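Local structure of bacterioferritin (Rhodobacter capsulatus, 1JGC) at residues I8-A13 against R102-Y107; K2-V7 against A109-I114. The protein stores iron, probably oxidising Fe(2+) with dioxygen at a ferroxidase centre and depositing the ferric mineral inside a haem-containing shell of 24 subunits. All coordinates share one frame; numbering follows the deposited sequence.

Overall arrangement
Contacts 1 and 2 hold the same two elements, helix 5-34 and helix 83-111, and their centres lie about 9 Å apart on one side of the chain's centre. Neither is fully buried. Contact 1, about 16 Å from that centre, is the more apolar: a phenyl ring lies over an alanine on the neighbouring helix. Contact 2, about 24 Å out, marks the end of the pair, where one helix starts and the other stops; there carboxylates that cap helices meet valine methyl groups. Y107 belongs to contact 1 yet reaches into contact 2, its OH 2.8 Å from D4 OD2 in a probable hydrogen bond and its ring packed on K6 and V7.

Contact 1. Residues I8-A13 against R102-Y107; sequences IEFLNA and REARDY
F10 reaches from helix 5-34 onto helix 83-111 and meets E103, A104 and Y107, showing how a small residue lets a large ring lie close to a neighbouring backbone. Its CB touches first, 3.7 Å from the CB of A104. The ring follows: CG and CD1 lie against the same methyl, with F10 CD1 3.4 Å from A104 CB. Over the middle of one face comes A104 CA, a CH-pi contact 3.6 Å from the F10 ring centroid and 11° off its normal. Along the CD2-CE2 side, away from E103, F10 CE2 meets Y107 CB obliquely at 3.5 Å and CD2 lies near Y107 CD2, the two aromatic planes inclined at 39°. At the tip, F10 CZ lies near A104 CA and 4.1 Å from E103 OE2, which sits in the ring plane at the CE1 edge. E103 gets there on an extended chain, with CG anti to the backbone N. No hydrogen bond joins the segments.

The helices run nearly antiparallel, at 159°, with local axes 10.0 Å apart. Helix 114-144 packs against both through F120, which touches L11 and A104, while L11 and N12 also lean on helix 38-64.

Contact 2. Residues K2-V7 against A109-I114; sequences KGDAKV and AEVGDI
D4 faces V111 and V7 faces D113, so each side of this contact supplies one carboxylate and one branched aliphatic side chain. In both pairs the side chains are angled across one another. The carboxylate of D4 meets the methyl groups of V111, with D4 OD1 3.8 Å from V111 CG1 and slightly farther from CG2. CG of D4 stands anti to the backbone N (chi1 -177°), and its other oxygen, OD2, is turned back to its own helix. There it accepts two weak bonds, from K6 N at 3.0 Å and from V7 N at 3.3 Å, and it is also the oxygen hydrogen-bonded to the Y107 hydroxyl. Thus one oxygen gathers the polar partners while the other lies beside the valine.

The second pair reverses the roles. V7 extends CG1, anti to its backbone N, until it is 3.6 Å from D113 OD2; its CG2 is more distant from the same oxygen. D113 is itself engaged on both oxygens: OD2 is hydrogen-bonded to S116 OG, and OD1 makes a salt bridge with R61. These partners would restrict rotation of the carboxylate and offset part of its charge beside the buried V7. L65, in the loop following helix 38-64, packs on both V7 and D113.

Both acids stand at helix starts. D4 is the N-cap of helix 5-34. On the other segment, G112 ends helix 83-111 in a Schellman motif with positive phi (83°), after which D113 caps helix 114-144. Such a tight helix-to-helix turn, set against the start of the first helix, closes one end of the ferritin-like four-helix bundle.

Contact 1. Residues I8-A13 against R102-Y107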
loop_
_atom_site.group_PDB
_atom_site.type_symbol
_atom_site.label_atom_id
_atom_site.label_comp_id
_atom_site.label_asym_id
_atom_site.label_seq_id
_atom_site.Cartn_x
_atom_site.Cartn_y
_atom_site.Cartn_z
ATOM N N ILE A 8 -47.021 -12.384 32.707
ATOM C CA ILE A 8 -47.359 -11.709 31.471
ATOM C C ILE A 8 -47.993 -10.353 31.778
ATOM O O ILE A 8 -47.775 -9.375 31.064
ATOM C CB ILE A 8 -48.308 -12.590 30.634
ATOM C CG1 ILE A 8 -47.550 -13.854 30.201
ATOM C CG2 ILE A 8 -48.853 -11.817 29.443
ATOM C CD1 ILE A 8 -48.327 -14.797 29.321
ATOM N N GLU A 9 -48.771 -10.288 32.849
ATOM C CA GLU A 9 -49.405 -9.038 33.235
ATOM C C GLU A 9 -48.318 -8.039 33.611
ATOM O O GLU A 9 -48.344 -6.880 33.191
ATOM C CB GLU A 9 -50.326 -9.264 34.431
ATOM C CG GLU A 9 -51.801 -9.157 34.123
ATOM C CD GLU A 9 -52.663 -9.657 35.276
ATOM O OE1 GLU A 9 -52.532 -9.138 36.422
ATOM O OE2 GLU A 9 -53.469 -10.580 35.031
ATOM N N PHE A 10 -47.363 -8.497 34.417
ATOM C CA PHE A 10 -46.265 -7.648 34.845
ATOM C C PHE A 10 -45.456 -7.163 33.645
ATOM O O PHE A 10 -45.110 -5.982 33.569
ATOM C CB PHE A 10 -45.362 -8.402 35.822
ATOM C CG PHE A 10 -45.748 -8.223 37.269
ATOM C CD1 PHE A 10 -45.779 -6.952 37.839
ATOM C CD2 PHE A 10 -46.049 -9.325 38.072
ATOM C CE1 PHE A 10 -46.103 -6.778 39.193
ATOM C CE2 PHE A 10 -46.371 -9.162 39.420
ATOM C CZ PHE A 10 -46.398 -7.885 39.983
ATOM N N LEU A 11 -45.161 -8.067 32.709
ATOM C CA LEU A 11 -44.404 -7.709 31.514
ATOM C C LEU A 11 -45.137 -6.625 30.706
ATOM O O LEU A 11 -44.522 -5.668 30.234
ATOM C CB LEU A 11 -44.162 -8.955 30.650
ATOM C CG LEU A 11 -43.141 -9.938 31.230
ATOM C CD1 LEU A 11 -43.168 -11.253 30.455
ATOM C CD2 LEU A 11 -41.752 -9.300 31.192
ATOM N N ASN A 12 -46.453 -6.774 30.557
ATOM C CA ASN A 12 -47.235 -5.790 29.823
ATOM C C ASN A 12 -47.275 -4.453 30.560
ATOM O O ASN A 12 -47.391 -3.398 29.944
ATOM C CB ASN A 12 -48.654 -6.295 29.591
ATOM C CG ASN A 12 -48.847 -6.845 28.203
ATOM O OD1 ASN A 12 -48.526 -6.184 27.211
ATOM N ND2 ASN A 12 -49.376 -8.057 28.115
ATOM N N ALA A 13 -47.182 -4.490 31.883
ATOM C CA ALA A 13 -47.195 -3.250 32.639
ATOM C C ALA A 13 -45.836 -2.578 32.448
ATOM O O ALA A 13 -45.748 -1.367 32.261
ATOM C CB ALA A 13 -47.464 -3.520 34.120
ATOM N N ARG A 102 -39.219 -3.859 40.663
ATOM C CA ARG A 102 -38.843 -4.606 41.859
ATOM C C ARG A 102 -39.977 -5.544 42.285
ATOM O O ARG A 102 -39.753 -6.650 42.800
ATOM C CB ARG A 102 -38.501 -3.636 42.984
ATOM C CG ARG A 102 -37.257 -2.836 42.684
ATOM C CD ARG A 102 -36.896 -1.860 43.770
ATOM N NE ARG A 102 -35.561 -1.323 43.533
ATOM C CZ ARG A 102 -35.249 -0.032 43.602
ATOM N NH1 ARG A 102 -36.178 0.861 43.906
ATOM N NH2 ARG A 102 -34.006 0.372 43.357
ATOM N N GLU A 103 -41.197 -5.089 42.032
ATOM C CA GLU A 103 -42.407 -5.826 42.356
ATOM C C GLU A 103 -42.527 -7.025 41.411
ATOM O O GLU A 103 -42.668 -8.172 41.844
ATOM C CB GLU A 103 -43.585 -4.883 42.175
ATOM C CG GLU A 103 -44.818 -5.210 42.961
ATOM C CD GLU A 103 -45.911 -4.172 42.721
ATOM O OE1 GLU A 103 -45.629 -2.954 42.913
ATOM O OE2 GLU A 103 -47.035 -4.586 42.339
ATOM N N ALA A 104 -42.464 -6.749 40.110
ATOM C CA ALA A 104 -42.559 -7.801 39.105
ATOM C C ALA A 104 -41.446 -8.810 39.344
ATOM O O ALA A 104 -41.663 -10.018 39.321
ATOM C CB ALA A 104 -42.434 -7.207 37.703
ATOM N N ARG A 105 -40.251 -8.297 39.587
ATOM C CA ARG A 105 -39.093 -9.136 39.819
ATOM C C ARG A 105 -39.334 -10.119 40.980
ATOM O O ARG A 105 -39.079 -11.321 40.844
ATOM C CB ARG A 105 -37.876 -8.230 40.056
ATOM C CG ARG A 105 -36.587 -8.949 40.292
ATOM C CD ARG A 105 -36.416 -9.169 41.764
ATOM N NE ARG A 105 -35.417 -10.187 42.017
ATOM C CZ ARG A 105 -35.464 -11.008 43.052
ATOM N NH1 ARG A 105 -36.462 -10.917 43.925
ATOM N NH2 ARG A 105 -34.519 -11.926 43.199
ATOM N N ASP A 106 -39.836 -9.629 42.112
ATOM C CA ASP A 106 -40.117 -10.526 43.230
ATOM C C ASP A 106 -41.111 -11.612 42.816
ATOM O O ASP A 106 -40.919 -12.787 43.139
ATOM C CB ASP A 106 -40.693 -9.766 44.430
ATOM C CG ASP A 106 -39.636 -8.997 45.202
ATOM O OD1 ASP A 106 -38.464 -9.429 45.216
ATOM O OD2 ASP A 106 -39.983 -7.968 45.814
ATOM N N TYR A 107 -42.166 -11.224 42.101
ATOM C CA TYR A 107 -43.158 -12.203 41.683
ATOM C C TYR A 107 -42.578 -13.269 40.761
ATOM O O TYR A 107 -42.921 -14.442 40.887
ATOM C CB TYR A 107 -44.353 -11.541 40.998
ATOM C CG TYR A 107 -45.414 -12.555 40.633
ATOM C CD1 TYR A 107 -46.235 -13.122 41.612
ATOM C CD2 TYR A 107 -45.538 -13.019 39.319
ATOM C CE1 TYR A 107 -47.145 -14.131 41.285
ATOM C CE2 TYR A 107 -46.440 -14.025 38.984
ATOM C CZ TYR A 107 -47.236 -14.580 39.967
ATOM O OH TYR A 107 -48.085 -15.617 39.634
#

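Contact 2. Residues K2-V7 against A109-I114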
loop_
_atom_site.group_PDB
_atom_site.type_symbol
_atom_site.label_atom_id
_atom_site.label_comp_id
_atom_site.label_asym_id
_atom_site.label_seq_id
_atom_site.Cartn_x
_atom_site.Cartn_y
_atom_site.Cartn_z
ATOM N N LYS A 2 -45.939 -21.883 27.314
ATOM C CA LYS A 2 -46.983 -21.150 28.023
ATOM C C LYS A 2 -46.437 -20.548 29.319
ATOM O O LYS A 2 -45.819 -21.240 30.129
ATOM C CB LYS A 2 -48.169 -22.064 28.340
ATOM C CG LYS A 2 -49.520 -21.366 28.170
ATOM C CD LYS A 2 -49.560 -20.016 28.907
ATOM C CE LYS A 2 -50.798 -19.209 28.509
ATOM N NZ LYS A 2 -52.045 -20.054 28.616
ATOM N N GLY A 3 -46.664 -19.254 29.512
ATOM C CA GLY A 3 -46.163 -18.603 30.705
ATOM C C GLY A 3 -47.194 -18.355 31.784
ATOM O O GLY A 3 -48.396 -18.526 31.581
ATOM N N ASP A 4 -46.713 -17.957 32.952
ATOM C CA ASP A 4 -47.582 -17.659 34.079
ATOM C C ASP A 4 -48.382 -16.399 33.755
ATOM O O ASP A 4 -47.805 -15.340 33.503
ATOM C CB ASP A 4 -46.746 -17.410 35.323
ATOM C CG ASP A 4 -47.592 -17.154 36.542
ATOM O OD1 ASP A 4 -47.963 -18.149 37.210
ATOM O OD2 ASP A 4 -47.897 -15.966 36.823
ATOM N N ALA A 5 -49.704 -16.509 33.768
ATOM C CA ALA A 5 -50.565 -15.375 33.464
ATOM C C ALA A 5 -50.156 -14.074 34.154
ATOM O O ALA A 5 -50.163 -13.015 33.525
ATOM C CB ALA A 5 -52.024 -15.702 33.810
ATOM N N LYS A 6 -49.801 -14.131 35.432
ATOM C CA LYS A 6 -49.441 -12.888 36.105
ATOM C C LYS A 6 -48.076 -12.329 35.704
ATOM O O LYS A 6 -47.830 -11.135 35.831
ATOM C CB LYS A 6 -49.515 -13.041 37.626
ATOM C CG LYS A 6 -49.585 -11.686 38.304
ATOM C CD LYS A 6 -49.828 -11.763 39.802
ATOM C CE LYS A 6 -49.920 -10.344 40.384
ATOM N NZ LYS A 6 -50.091 -10.298 41.886
ATOM N N VAL A 7 -47.178 -13.185 35.234
ATOM C CA VAL A 7 -45.873 -12.706 34.807
ATOM C C VAL A 7 -46.125 -11.887 33.544
ATOM O O VAL A 7 -45.542 -10.825 33.342
ATOM C CB VAL A 7 -44.913 -13.878 34.486
ATOM C CG1 VAL A 7 -43.677 -13.360 33.761
ATOM C CG2 VAL A 7 -44.494 -14.576 35.781
ATOM N N ALA A 109 -39.589 -14.385 40.732
ATOM C CA ALA A 109 -38.791 -15.261 41.575
ATOM C C ALA A 109 -39.701 -16.259 42.293
ATOM O O ALA A 109 -39.453 -17.469 42.289
ATOM C CB ALA A 109 -38.016 -14.435 42.595
ATOM N N GLU A 110 -40.758 -15.736 42.904
ATOM C CA GLU A 110 -41.698 -16.565 43.642
ATOM C C GLU A 110 -42.281 -17.662 42.765
ATOM O O GLU A 110 -42.360 -18.817 43.176
ATOM C CB GLU A 110 -42.825 -15.698 44.236
ATOM C CG GLU A 110 -44.013 -16.507 44.738
ATOM C CD GLU A 110 -45.085 -15.656 45.419
ATOM O OE1 GLU A 110 -45.382 -14.536 44.934
ATOM O OE2 GLU A 110 -45.648 -16.123 46.443
ATOM N N VAL A 111 -42.682 -17.305 41.552
ATOM C CA VAL A 111 -43.269 -18.276 40.636
ATOM C C VAL A 111 -42.220 -19.151 39.947
ATOM O O VAL A 111 -42.557 -20.127 39.282
ATOM C CB VAL A 111 -44.157 -17.546 39.595
ATOM C CG1 VAL A 111 -44.331 -18.379 38.340
ATOM C CG2 VAL A 111 -45.525 -17.269 40.209
ATOM N N GLY A 112 -40.945 -18.806 40.105
ATOM C CA GLY A 112 -39.898 -19.610 39.498
ATOM C C GLY A 112 -39.557 -19.349 38.043
ATOM O O GLY A 112 -38.873 -20.159 37.429
ATOM N N ASP A 113 -40.029 -18.237 37.483
ATOM C CA ASP A 113 -39.720 -17.890 36.099
ATOM C C ASP A 113 -38.357 -17.184 36.118
ATOM O O ASP A 113 -38.268 -15.957 36.175
ATOM C CB ASP A 113 -40.787 -16.958 35.527
ATOM C CG ASP A 113 -40.559 -16.649 34.064
ATOM O OD1 ASP A 113 -39.421 -16.862 33.586
ATOM O OD2 ASP A 113 -41.504 -16.189 33.392
ATOM N N ILE A 114 -37.300 -17.987 36.079
ATOM C CA ILE A 114 -35.925 -17.504 36.133
ATOM C C ILE A 114 -35.555 -16.463 35.080
ATOM O O ILE A 114 -35.061 -15.387 35.411
ATOM C CB ILE A 114 -34.947 -18.688 36.024
ATOM C CG1 ILE A 114 -35.288 -19.730 37.099
ATOM C CG2 ILE A 114 -33.511 -18.198 36.138
ATOM C CD1 ILE A 114 -35.249 -19.203 38.528
#